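Local atomic coordinates of twitching motility protein PilT (Aquifex aeolicus, PDB entry 2EYU), a protein that acts as the motor for type IV pilus retraction in twitching motility, probably powered by ATP hydrolysis in its P-loop NTPase-type C-terminal domain. Residues L27-G32 with G128-N133; T31-S36 with S167-P172; I102-M107 with H124-T129. The protein carries 1 engineered substitution. All coordinates share one frame; numbering follows the deposited sequence.

Contact 1 of 3, residues L27-G32 with G128-N133; sequences LILVTG and GTLHTN
V30 N donates to G128 O at 3.0 Å, and G128 N donates in turn to I28 O. G128 is thus held through both its N-H and its carbonyl. These bonds pair neighbouring parallel strands in the core of a P-loop NTPase-type sheet, a little before strand 26-31 runs into the probable Walker A loop. The strand segments meet at 35°, and the pairing gives way to looser contacts further along. G32 N still donates to L130 O at 3.3 Å.

L29, T31 and L130 lie on one face of the sheet. CD1 of L130 meets CD1 of L29 and presses on CG2 of T31 at 3.4 Å, a tight fit for two methyl groups. T31 and L130 run side by side, pointing the same way. T31 holds OG1 between its backbone N and carbonyl carbon (chi1 68°). From there OG1 makes a weak hydrogen bond to T132 O; its stronger partner is S167 OG on the next strand. T132 OG1 bonds to T138 on helix 135-144, which covers this face. On the other face V30 touches I42 of helix 38-52. Beyond the strands, H131 brings the edge of its ring to G32, with CD2 of H131 3.2 Å from G32 O.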
ATOM      1  N   LEU A  27       0.303  -4.013  -8.937  1.00 18.44           N
ATOM      2  CA  LEU A  27       0.248  -2.795  -8.117  1.00 23.77           C
ATOM      3  C   LEU A  27       0.290  -3.032  -6.618  1.00 23.61           C
ATOM      4  O   LEU A  27      -0.414  -3.828  -6.004  1.00 20.03           O
ATOM      5  CB  LEU A  27      -1.025  -2.037  -8.530  1.00 23.74           C
ATOM      6  CG  LEU A  27      -1.196  -0.665  -7.879  1.00 24.47           C
ATOM      7  CD1 LEU A  27      -0.270   0.354  -8.541  1.00 13.33           C
ATOM      8  CD2 LEU A  27      -2.652  -0.237  -7.963  1.00 47.64           C
ATOM      9  N   ILE A  28       1.185  -2.310  -5.933  1.00 13.18           N
ATOM     10  CA  ILE A  28       1.267  -2.397  -4.471  1.00 12.79           C
ATOM     11  C   ILE A  28       0.908  -1.023  -3.907  1.00 22.13           C
ATOM     12  O   ILE A  28       1.567  -0.076  -4.343  1.00 14.69           O
ATOM     13  CB  ILE A  28       2.662  -2.748  -3.962  1.00 24.10           C
ATOM     14  CG1 ILE A  28       3.088  -4.180  -4.300  1.00 33.75           C
ATOM     15  CG2 ILE A  28       2.777  -2.469  -2.466  1.00 19.71           C
ATOM     16  CD1 ILE A  28       4.579  -4.427  -4.235  1.00 30.13           C
ATOM     17  N   LEU A  29      -0.057  -0.916  -3.005  1.00 21.28           N
ATOM     18  CA  LEU A  29      -0.439   0.385  -2.478  1.00 15.07           C
ATOM     19  C   LEU A  29      -0.195   0.490  -0.986  1.00 20.89           C
ATOM     20  O   LEU A  29      -0.496  -0.460  -0.260  1.00 25.31           O
ATOM     21  CB  LEU A  29      -1.925   0.632  -2.713  1.00 18.53           C
ATOM     22  CG  LEU A  29      -2.401   0.502  -4.161  1.00 20.42           C
ATOM     23  CD1 LEU A  29      -3.876   0.841  -4.272  1.00 33.85           C
ATOM     24  CD2 LEU A  29      -1.579   1.392  -5.060  1.00 14.04           C
ATOM     25  N   VAL A  30       0.353   1.629  -0.543  1.00 20.56           N
ATOM     26  CA  VAL A  30       0.557   1.752   0.917  1.00 15.41           C
ATOM     27  C   VAL A  30      -0.149   3.030   1.337  1.00 21.88           C
ATOM     28  O   VAL A  30       0.132   4.096   0.765  1.00 19.99           O
ATOM     29  CB  VAL A  30       2.044   1.747   1.278  1.00 28.10           C
ATOM     30  CG1 VAL A  30       2.271   2.058   2.740  1.00 19.40           C
ATOM     31  CG2 VAL A  30       2.641   0.373   0.979  1.00 22.81           C
ATOM     32  N   THR A  31      -1.091   2.955   2.271  1.00 19.53           N
ATOM     33  CA  THR A  31      -1.931   4.133   2.490  1.00 16.59           C
ATOM     34  C   THR A  31      -2.069   4.504   3.962  1.00 10.50           C
ATOM     35  O   THR A  31      -1.640   3.793   4.853  1.00 28.92           O
ATOM     36  CB  THR A  31      -3.355   3.921   1.934  1.00 23.00           C
ATOM     37  OG1 THR A  31      -3.996   2.929   2.732  1.00 27.74           O
ATOM     38  CG2 THR A  31      -3.313   3.396   0.498  1.00 25.56           C
ATOM     39  N   GLY A  32      -2.677   5.672   4.179  1.00 20.72           N
ATOM     40  CA  GLY A  32      -2.939   6.195   5.503  1.00 24.83           C
ATOM     41  C   GLY A  32      -2.931   7.714   5.557  1.00 24.80           C
ATOM     42  O   GLY A  32      -2.540   8.438   4.644  1.00 16.20           O
ATOM     43  N   GLY A 128       2.483   2.686  -5.140  1.00 17.76           N
ATOM     44  CA  GLY A 128       1.906   4.008  -5.039  1.00 21.21           C
ATOM     45  C   GLY A 128       1.428   4.274  -3.627  1.00 21.86           C
ATOM     46  O   GLY A 128       1.339   3.375  -2.794  1.00 24.22           O
ATOM     47  N   THR A 129       1.120   5.536  -3.323  1.00 30.81           N
ATOM     48  CA  THR A 129       0.542   5.849  -2.035  1.00 19.60           C
ATOM     49  C   THR A 129      -0.746   6.649  -2.241  1.00 18.52           C
ATOM     50  O   THR A 129      -0.876   7.401  -3.212  1.00 22.53           O
ATOM     51  CB  THR A 129       1.399   6.700  -1.070  1.00 38.03           C
ATOM     52  OG1 THR A 129       1.716   7.940  -1.723  1.00 38.84           O
ATOM     53  CG2 THR A 129       2.705   6.032  -0.699  1.00 24.62           C
ATOM     54  N   LEU A 130      -1.650   6.448  -1.296  1.00 21.88           N
ATOM     55  CA  LEU A 130      -2.863   7.255  -1.199  1.00 28.23           C
ATOM     56  C   LEU A 130      -3.074   7.613   0.279  1.00 32.78           C
ATOM     57  O   LEU A 130      -2.480   6.964   1.156  1.00 23.85           O
ATOM     58  CB  LEU A 130      -4.093   6.530  -1.688  1.00 25.72           C
ATOM     59  CG  LEU A 130      -4.143   5.723  -2.972  1.00 35.84           C
ATOM     60  CD1 LEU A 130      -3.701   4.285  -2.754  1.00 34.60           C
ATOM     61  CD2 LEU A 130      -5.560   5.747  -3.536  1.00 25.77           C
ATOM     62  N   HIS A 131      -3.919   8.595   0.527  1.00 25.97           N
ATOM     63  CA  HIS A 131      -4.248   9.009   1.893  1.00 18.99           C
ATOM     64  C   HIS A 131      -5.494   8.365   2.462  1.00 33.10           C
ATOM     65  O   HIS A 131      -6.033   8.772   3.509  1.00 30.64           O
ATOM     66  CB  HIS A 131      -4.416  10.541   1.916  1.00 24.38           C
ATOM     67  CG  HIS A 131      -3.097  11.239   2.087  1.00 24.05           C
ATOM     68  ND1 HIS A 131      -2.668  12.229   1.230  1.00 41.87           N
ATOM     69  CD2 HIS A 131      -2.126  11.122   3.018  1.00 37.28           C
ATOM     70  CE1 HIS A 131      -1.488  12.675   1.617  1.00 40.86           C
ATOM     71  NE2 HIS A 131      -1.129  12.020   2.703  1.00 35.50           N
ATOM     72  N   THR A 132      -5.994   7.322   1.812  1.00 31.68           N
ATOM     73  CA  THR A 132      -7.155   6.591   2.331  1.00 23.15           C
ATOM     74  C   THR A 132      -6.807   5.815   3.579  1.00 23.73           C
ATOM     75  O   THR A 132      -5.648   5.453   3.812  1.00 34.90           O
ATOM     76  CB  THR A 132      -7.689   5.614   1.265  1.00 35.35           C
ATOM     77  OG1 THR A 132      -6.581   4.828   0.806  1.00 24.46           O
ATOM     78  CG2 THR A 132      -8.232   6.356   0.057  1.00 19.20           C
ATOM     79  N   ASN A 133      -7.816   5.543   4.409  1.00 22.20           N
ATOM     80  CA  ASN A 133      -7.527   4.959   5.716  1.00 24.40           C
ATOM     81  C   ASN A 133      -7.668   3.449   5.754  1.00 32.18           C
ATOM     82  O   ASN A 133      -7.157   2.847   6.698  1.00 33.89           O
ATOM     83  CB  ASN A 133      -8.449   5.597   6.770  1.00 40.84           C
ATOM     84  CG  ASN A 133      -7.681   6.634   7.579  1.00 52.50           C
ATOM     85  OD1 ASN A 133      -7.999   6.917   8.731  1.00 77.17           O
ATOM     86  ND2 ASN A 133      -6.650   7.192   6.947  1.00 43.00           N
TER

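Contact 2 of 3, residues T31-S36 with S167-P172; sequences TGPTGS and SQRLLP
T31 O accepts a nearly straight hydrogen bond from Q168 N, at 2.7 Å and 170°. On the same two strands the hydroxyls of T31 and S167 meet, T31 OG1 to S167 OG at 3.0 Å. S167 OG also has a weak hydrogen bond with N133 O.

Past T31 the chain leaves the sheet, and Q168 O becomes the meeting point for apolar atoms. P33 CD approaches it at 3.8 Å and S36 CB at 3.6 Å. G32 CA passes the same oxygen at 3.8 Å. The R169 guanidinium runs obliquely by the proline ring, and R169 NH2 is 4.2 Å from P33 CG. Further along, L170 turns its end to the loop, and its CD1 lies 3.5 Å from S36 O.

The loop 31-36 probably forms the start of a Walker A P-loop, which in this family binds nucleotide phosphates. It lies between strand 26-31 and helix 38-52, and here it rests on strand 162-171. A type II beta turn from P33 to S36 shapes it. With chi1 at 58°, S36 OG is folded back over its own main chain, where it makes a weak hydrogen bond to P33 O at 3.1 Å. A second weak bond joins S36 OG to K38 N at the start of the helix.

Further out, R169 NH2 is hydrogen-bonded to N133 OD1.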
ATOM      1  N   THR A  31      -1.091   2.955   2.271  1.00 19.53           N
ATOM      2  CA  THR A  31      -1.931   4.133   2.490  1.00 16.59           C
ATOM      3  C   THR A  31      -2.069   4.504   3.962  1.00 10.50           C
ATOM      4  O   THR A  31      -1.640   3.793   4.853  1.00 28.92           O
ATOM      5  CB  THR A  31      -3.355   3.921   1.934  1.00 23.00           C
ATOM      6  OG1 THR A  31      -3.996   2.929   2.732  1.00 27.74           O
ATOM      7  CG2 THR A  31      -3.313   3.396   0.498  1.00 25.56           C
ATOM      8  N   GLY A  32      -2.677   5.672   4.179  1.00 20.72           N
ATOM      9  CA  GLY A  32      -2.939   6.195   5.503  1.00 24.83           C
ATOM     10  C   GLY A  32      -2.931   7.714   5.557  1.00 24.80           C
ATOM     11  O   GLY A  32      -2.540   8.438   4.644  1.00 16.20           O
ATOM     12  N   PRO A  33      -3.387   8.238   6.688  1.00 17.49           N
ATOM     13  CA  PRO A  33      -3.520   9.693   6.836  1.00 18.42           C
ATOM     14  C   PRO A  33      -2.199  10.427   6.843  1.00 27.87           C
ATOM     15  O   PRO A  33      -1.125   9.925   6.495  1.00 39.76           O
ATOM     16  CB  PRO A  33      -4.227   9.804   8.200  1.00 22.27           C
ATOM     17  CG  PRO A  33      -3.864   8.547   8.921  1.00 28.31           C
ATOM     18  CD  PRO A  33      -3.811   7.469   7.868  1.00 22.00           C
ATOM     19  N   THR A  34      -2.262  11.696   7.252  1.00 26.99           N
ATOM     20  CA  THR A  34      -1.048  12.504   7.304  1.00 31.95           C
ATOM     21  C   THR A  34      -0.076  11.948   8.321  1.00 20.24           C
ATOM     22  O   THR A  34      -0.482  11.526   9.404  1.00 25.42           O
ATOM     23  CB  THR A  34      -1.442  13.962   7.635  1.00 29.03           C
ATOM     24  OG1 THR A  34      -1.875  14.554   6.402  1.00 28.70           O
ATOM     25  CG2 THR A  34      -0.253  14.739   8.146  1.00 37.02           C
ATOM     26  N   GLY A  35       1.221  11.908   8.042  1.00 25.43           N
ATOM     27  CA  GLY A  35       2.167  11.359   8.986  1.00 38.65           C
ATOM     28  C   GLY A  35       1.882   9.943   9.457  1.00 41.62           C
ATOM     29  O   GLY A  35       2.151   9.677  10.631  1.00 27.39           O
ATOM     30  N   SER A  36       1.389   9.075   8.587  1.00 29.05           N
ATOM     31  CA  SER A  36       1.053   7.688   8.843  1.00 24.06           C
ATOM     32  C   SER A  36       2.244   6.750   8.762  1.00 27.90           C
ATOM     33  O   SER A  36       2.100   5.565   9.090  1.00 24.64           O
ATOM     34  CB  SER A  36       0.052   7.203   7.759  1.00 22.55           C
ATOM     35  OG  SER A  36       0.703   7.385   6.501  1.00 26.45           O
ATOM     36  N   SER A 167      -2.689  -0.521   4.744  1.00 16.02           N
ATOM     37  CA  SER A 167      -3.235   0.682   5.363  1.00 16.43           C
ATOM     38  C   SER A 167      -2.512   0.908   6.691  1.00 23.44           C
ATOM     39  O   SER A 167      -2.628   0.056   7.559  1.00 23.64           O
ATOM     40  CB  SER A 167      -4.726   0.523   5.607  1.00 25.30           C
ATOM     41  OG  SER A 167      -5.514   1.253   4.693  1.00 36.84           O
ATOM     42  N   GLN A 168      -1.757   1.983   6.909  1.00 26.97           N
ATOM     43  CA  GLN A 168      -0.969   2.076   8.137  1.00 16.11           C
ATOM     44  C   GLN A 168      -1.407   3.225   9.038  1.00 21.73           C
ATOM     45  O   GLN A 168      -1.890   4.233   8.556  1.00 16.41           O
ATOM     46  CB  GLN A 168       0.516   2.305   7.847  1.00 22.94           C
ATOM     47  CG  GLN A 168       1.345   1.105   7.416  1.00 37.22           C
ATOM     48  CD  GLN A 168       2.592   1.573   6.657  1.00 11.94           C
ATOM     49  OE1 GLN A 168       3.252   2.487   7.159  1.00 35.20           O
ATOM     50  NE2 GLN A 168       2.839   1.011   5.493  1.00 44.50           N
ATOM     51  N   ARG A 169      -1.173   3.034  10.330  1.00 27.86           N
ATOM     52  CA  ARG A 169      -1.239   4.110  11.304  1.00 27.48           C
ATOM     53  C   ARG A 169      -0.147   3.865  12.350  1.00 24.55           C
ATOM     54  O   ARG A 169       0.140   2.713  12.687  1.00 20.83           O
ATOM     55  CB  ARG A 169      -2.606   4.208  11.960  1.00 31.44           C
ATOM     56  CG  ARG A 169      -2.903   5.578  12.555  1.00 39.28           C
ATOM     57  CD  ARG A 169      -4.312   5.621  13.129  1.00 43.78           C
ATOM     58  NE  ARG A 169      -5.275   6.087  12.132  1.00 47.55           N
ATOM     59  CZ  ARG A 169      -6.224   6.986  12.365  1.00 44.34           C
ATOM     60  NH1 ARG A 169      -6.353   7.529  13.568  1.00 62.47           N
ATOM     61  NH2 ARG A 169      -7.045   7.339  11.388  1.00 53.29           N
ATOM     62  N   LEU A 170       0.440   4.956  12.815  1.00 24.61           N
ATOM     63  CA  LEU A 170       1.468   4.937  13.844  1.00 24.29           C
ATOM     64  C   LEU A 170       0.860   5.355  15.178  1.00 28.50           C
ATOM     65  O   LEU A 170       0.319   6.463  15.255  1.00 46.51           O
ATOM     66  CB  LEU A 170       2.620   5.867  13.450  1.00 16.38           C
ATOM     67  CG  LEU A 170       3.543   5.399  12.326  1.00 27.68           C
ATOM     68  CD1 LEU A 170       4.252   6.586  11.688  1.00 55.44           C
ATOM     69  CD2 LEU A 170       4.563   4.409  12.848  1.00 25.96           C
ATOM     70  N   LEU A 171       0.916   4.504  16.194  1.00 29.75           N
ATOM     71  CA  LEU A 171       0.313   4.788  17.495  1.00 26.83           C
ATOM     72  C   LEU A 171       1.392   5.085  18.535  1.00 33.45           C
ATOM     73  O   LEU A 171       2.497   4.544  18.428  1.00 34.29           O
ATOM     74  CB  LEU A 171      -0.431   3.596  18.042  1.00 23.09           C
ATOM     75  CG  LEU A 171      -1.910   3.329  17.790  1.00 38.86           C
ATOM     76  CD1 LEU A 171      -2.757   3.956  18.890  1.00 45.58           C
ATOM     77  CD2 LEU A 171      -2.343   3.827  16.425  1.00 39.78           C
ATOM     78  N   PRO A 172       1.093   5.871  19.559  1.00 41.30           N
ATOM     79  CA  PRO A 172       2.060   6.017  20.653  1.00 46.84           C
ATOM     80  C   PRO A 172       2.140   4.734  21.480  1.00 54.09           C
ATOM     81  O   PRO A 172       1.348   3.838  21.196  1.00 41.78           O
ATOM     82  CB  PRO A 172       1.449   7.125  21.514  1.00 46.02           C
ATOM     83  CG  PRO A 172      -0.016   7.001  21.260  1.00 47.61           C
ATOM     84  CD  PRO A 172      -0.126   6.660  19.789  1.00 43.21           C
TER

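Contact 3 of 3, residues I102-M107 with H124-T129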
ATOM      1  N   ILE A 102       8.590   0.931 -10.539  1.00 15.65           N
ATOM      2  CA  ILE A 102       8.388   2.374 -10.495  1.00 18.58           C
ATOM      3  C   ILE A 102       7.676   2.737  -9.194  1.00 26.94           C
ATOM      4  O   ILE A 102       6.753   2.025  -8.803  1.00 14.31           O
ATOM      5  CB  ILE A 102       7.497   2.934 -11.606  1.00 20.15           C
ATOM      6  CG1 ILE A 102       7.196   4.428 -11.455  1.00 25.83           C
ATOM      7  CG2 ILE A 102       6.201   2.154 -11.659  1.00 33.64           C
ATOM      8  CD1 ILE A 102       7.837   5.299 -12.514  1.00 38.41           C
ATOM      9  N   PHE A 103       8.056   3.839  -8.553  1.00 19.47           N
ATOM     10  CA  PHE A 103       7.246   4.249  -7.385  1.00 17.03           C
ATOM     11  C   PHE A 103       6.660   5.613  -7.748  1.00 29.79           C
ATOM     12  O   PHE A 103       7.452   6.501  -8.060  1.00 19.16           O
ATOM     13  CB  PHE A 103       8.100   4.214  -6.131  1.00 23.80           C
ATOM     14  CG  PHE A 103       7.558   4.948  -4.914  1.00 24.15           C
ATOM     15  CD1 PHE A 103       6.226   4.921  -4.558  1.00 16.16           C
ATOM     16  CD2 PHE A 103       8.435   5.689  -4.127  1.00 35.15           C
ATOM     17  CE1 PHE A 103       5.756   5.609  -3.449  1.00 21.85           C
ATOM     18  CE2 PHE A 103       7.978   6.376  -3.020  1.00 32.82           C
ATOM     19  CZ  PHE A 103       6.640   6.348  -2.688  1.00 33.25           C
ATOM     20  N   VAL A 104       5.341   5.728  -7.733  1.00 31.03           N
ATOM     21  CA  VAL A 104       4.576   6.936  -7.971  1.00 19.09           C
ATOM     22  C   VAL A 104       4.069   7.495  -6.638  1.00 24.82           C
ATOM     23  O   VAL A 104       3.166   6.957  -5.991  1.00 26.48           O
ATOM     24  CB  VAL A 104       3.377   6.729  -8.907  1.00 29.48           C
ATOM     25  CG1 VAL A 104       2.395   5.707  -8.371  1.00 34.37           C
ATOM     26  CG2 VAL A 104       2.667   8.053  -9.155  1.00 26.22           C
ATOM     27  N   GLY A 105       4.685   8.595  -6.235  1.00 23.00           N
ATOM     28  CA  GLY A 105       4.480   9.164  -4.921  1.00 32.11           C
ATOM     29  C   GLY A 105       3.030   9.401  -4.575  1.00 39.90           C
ATOM     30  O   GLY A 105       2.582   9.209  -3.443  1.00 49.49           O
ATOM     31  N   GLU A 106       2.247   9.855  -5.547  1.00 45.49           N
ATOM     32  CA  GLU A 106       0.851  10.159  -5.251  1.00 46.01           C
ATOM     33  C   GLU A 106       0.030  10.135  -6.533  1.00 39.89           C
ATOM     34  O   GLU A 106       0.521  10.598  -7.561  1.00 32.49           O
ATOM     35  CB  GLU A 106       0.714  11.522  -4.574  1.00 58.82           C
ATOM     36  CG  GLU A 106      -0.366  11.621  -3.514  1.00 64.13           C
ATOM     37  CD  GLU A 106      -0.483  10.417  -2.605  1.00 66.49           C
ATOM     38  OE1 GLU A 106      -1.622  10.001  -2.303  1.00 53.60           O
ATOM     39  OE2 GLU A 106       0.552   9.873  -2.163  1.00 77.40           O
HETATM   40  N   MSE A 107      -1.168   9.597  -6.407  1.00 42.45           N
HETATM   41  CA  MSE A 107      -2.171   9.566  -7.455  1.00 43.04           C
HETATM   42  C   MSE A 107      -3.412  10.336  -6.984  1.00 40.00           C
HETATM   43  O   MSE A 107      -4.322   9.722  -6.425  1.00 36.92           O
HETATM   44  CB  MSE A 107      -2.556   8.138  -7.829  1.00 53.63           C
HETATM   45  CG  MSE A 107      -2.471   7.165  -6.662  1.00 52.03           C
HETATM   46 SE   MSE A 107      -0.745   6.310  -6.528  1.00 89.00          SE
HETATM   47  CE  MSE A 107      -0.913   5.605  -8.319  1.00 20.66           C
ATOM     48  N   HIS A 124       5.314  -4.267 -15.187  1.00 23.29           N
ATOM     49  CA  HIS A 124       6.096  -3.549 -14.190  1.00 18.78           C
ATOM     50  C   HIS A 124       5.463  -3.628 -12.811  1.00 13.68           C
ATOM     51  O   HIS A 124       4.244  -3.678 -12.706  1.00 31.20           O
ATOM     52  CB  HIS A 124       6.239  -2.072 -14.579  1.00 30.52           C
ATOM     53  CG  HIS A 124       6.650  -1.877 -16.002  1.00 36.14           C
ATOM     54  ND1 HIS A 124       5.750  -1.793 -17.043  1.00 33.88           N
ATOM     55  CD2 HIS A 124       7.881  -1.755 -16.554  1.00 38.72           C
ATOM     56  CE1 HIS A 124       6.407  -1.625 -18.178  1.00 27.70           C
ATOM     57  NE2 HIS A 124       7.700  -1.594 -17.907  1.00 41.91           N
ATOM     58  N   LEU A 125       6.334  -3.603 -11.807  1.00 21.46           N
ATOM     59  CA  LEU A 125       5.924  -3.594 -10.411  1.00 14.38           C
ATOM     60  C   LEU A 125       5.693  -2.146 -10.009  1.00 22.37           C
ATOM     61  O   LEU A 125       6.600  -1.315 -10.123  1.00 36.39           O
ATOM     62  CB  LEU A 125       6.963  -4.253  -9.509  1.00 17.24           C
ATOM     63  CG  LEU A 125       6.504  -4.444  -8.057  1.00 22.13           C
ATOM     64  CD1 LEU A 125       5.233  -5.277  -7.992  1.00 15.76           C
ATOM     65  CD2 LEU A 125       7.578  -5.107  -7.210  1.00 20.04           C
ATOM     66  N   VAL A 126       4.479  -1.822  -9.562  1.00 17.14           N
ATOM     67  CA  VAL A 126       4.193  -0.416  -9.289  1.00 22.93           C
ATOM     68  C   VAL A 126       3.849  -0.201  -7.818  1.00 22.11           C
ATOM     69  O   VAL A 126       2.936  -0.821  -7.297  1.00 19.83           O
ATOM     70  CB  VAL A 126       3.065   0.115 -10.184  1.00 29.61           C
ATOM     71  CG1 VAL A 126       2.791   1.581  -9.876  1.00 18.45           C
ATOM     72  CG2 VAL A 126       3.426  -0.046 -11.659  1.00 22.01           C
ATOM     73  N   PHE A 127       4.596   0.664  -7.132  1.00 10.60           N
ATOM     74  CA  PHE A 127       4.243   1.135  -5.800  1.00 19.51           C
ATOM     75  C   PHE A 127       3.550   2.491  -5.915  1.00 14.69           C
ATOM     76  O   PHE A 127       3.946   3.374  -6.687  1.00 18.02           O
ATOM     77  CB  PHE A 127       5.476   1.325  -4.898  1.00 20.68           C
ATOM     78  CG  PHE A 127       6.130   0.038  -4.433  1.00 21.92           C
ATOM     79  CD1 PHE A 127       6.902  -0.699  -5.323  1.00 27.40           C
ATOM     80  CD2 PHE A 127       5.978  -0.413  -3.134  1.00 16.64           C
ATOM     81  CE1 PHE A 127       7.499  -1.878  -4.908  1.00 28.63           C
ATOM     82  CE2 PHE A 127       6.564  -1.592  -2.720  1.00 17.26           C
ATOM     83  CZ  PHE A 127       7.327  -2.328  -3.612  1.00 24.32           C
ATOM     84  N   GLY A 128       2.483   2.686  -5.140  1.00 17.76           N
ATOM     85  CA  GLY A 128       1.906   4.008  -5.039  1.00 21.21           C
ATOM     86  C   GLY A 128       1.428   4.274  -3.627  1.00 21.86           C
ATOM     87  O   GLY A 128       1.339   3.375  -2.794  1.00 24.22           O
ATOM     88  N   THR A 129       1.120   5.536  -3.323  1.00 30.81           N
ATOM     89  CA  THR A 129       0.542   5.849  -2.035  1.00 19.60           C
ATOM     90  C   THR A 129      -0.746   6.649  -2.241  1.00 18.52           C
ATOM     91  O   THR A 129      -0.876   7.401  -3.212  1.00 22.53           O
ATOM     92  CB  THR A 129       1.399   6.700  -1.070  1.00 38.03           C
ATOM     93  OG1 THR A 129       1.716   7.940  -1.723  1.00 38.84           O
ATOM     94  CG2 THR A 129       2.705   6.032  -0.699  1.00 24.62           C
TER
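The F103 ring turns its edge to the neighbouring strand, with F127 O in the ring plane and 3.5 Å from F103 CD1. Also at this edge, F103 CE1 meets T129 CG2 at 4.1 Å. G105 N sits over one face, offset toward the rim. F103 has CG anti to its backbone N (chi1 164°), which carries the ring forward along the sheet toward T129. The F127 side chain crosses it at about a right angle. Contact there is through F127 CB, 3.7 Å from F103 CD1, while the F127 ring leads away and has I102 O near the plane at its edge.

Three backbone hydrogen bonds hold the strands in parallel register. I102 N donates to L125 O, F127 N to I102 O, and V104 N to F127 O at 2.9 Å. All are close to straight. F127 therefore uses both its N-H and its carbonyl on this neighbour.

On the opposite face from the phenylalanines, I102 and V126 lie side by side, CG2 to CG2 at 3.5 Å. V104 CG1 adds a looser touch on V126 CG1. The chain of M107, modelled as selenomethionine, bends back so that SE lies 3.8 Å from G128 CA and 3.5 Å from T129 O. Helices 87-97 and 110-121 cover this face; helix 38-52 covers the phenylalanine face.

At the end of the second strand T129 touches K38 of the probable Walker A motif. Strand 101-104, helix 110-121 and strand 125-130 form a beta-alpha-beta crossover, the repeating unit of the P-loop NTPase fold.

In the fold
From the N terminus, strand 26-31 and the loop after it supply the first segments of contacts 1 and 2, which share T31 and G32. Contact 3 closes the shortest loop, around helix 110-121. It lies within the loop closed by contact 2, and its second segment overlaps that of contact 1 at G128 and T129. Contact 1 brings strand 125-130 back beside strand 26-31. Contact 2 closes the longest loop, placing strand 162-171 on the other side of strand 26-31. Together they join four neighbouring strands in the order 101-104, 125-130, 26-31, 162-171. Contacts 1 and 2 touch near N133, while contacts 2 and 3 do not touch.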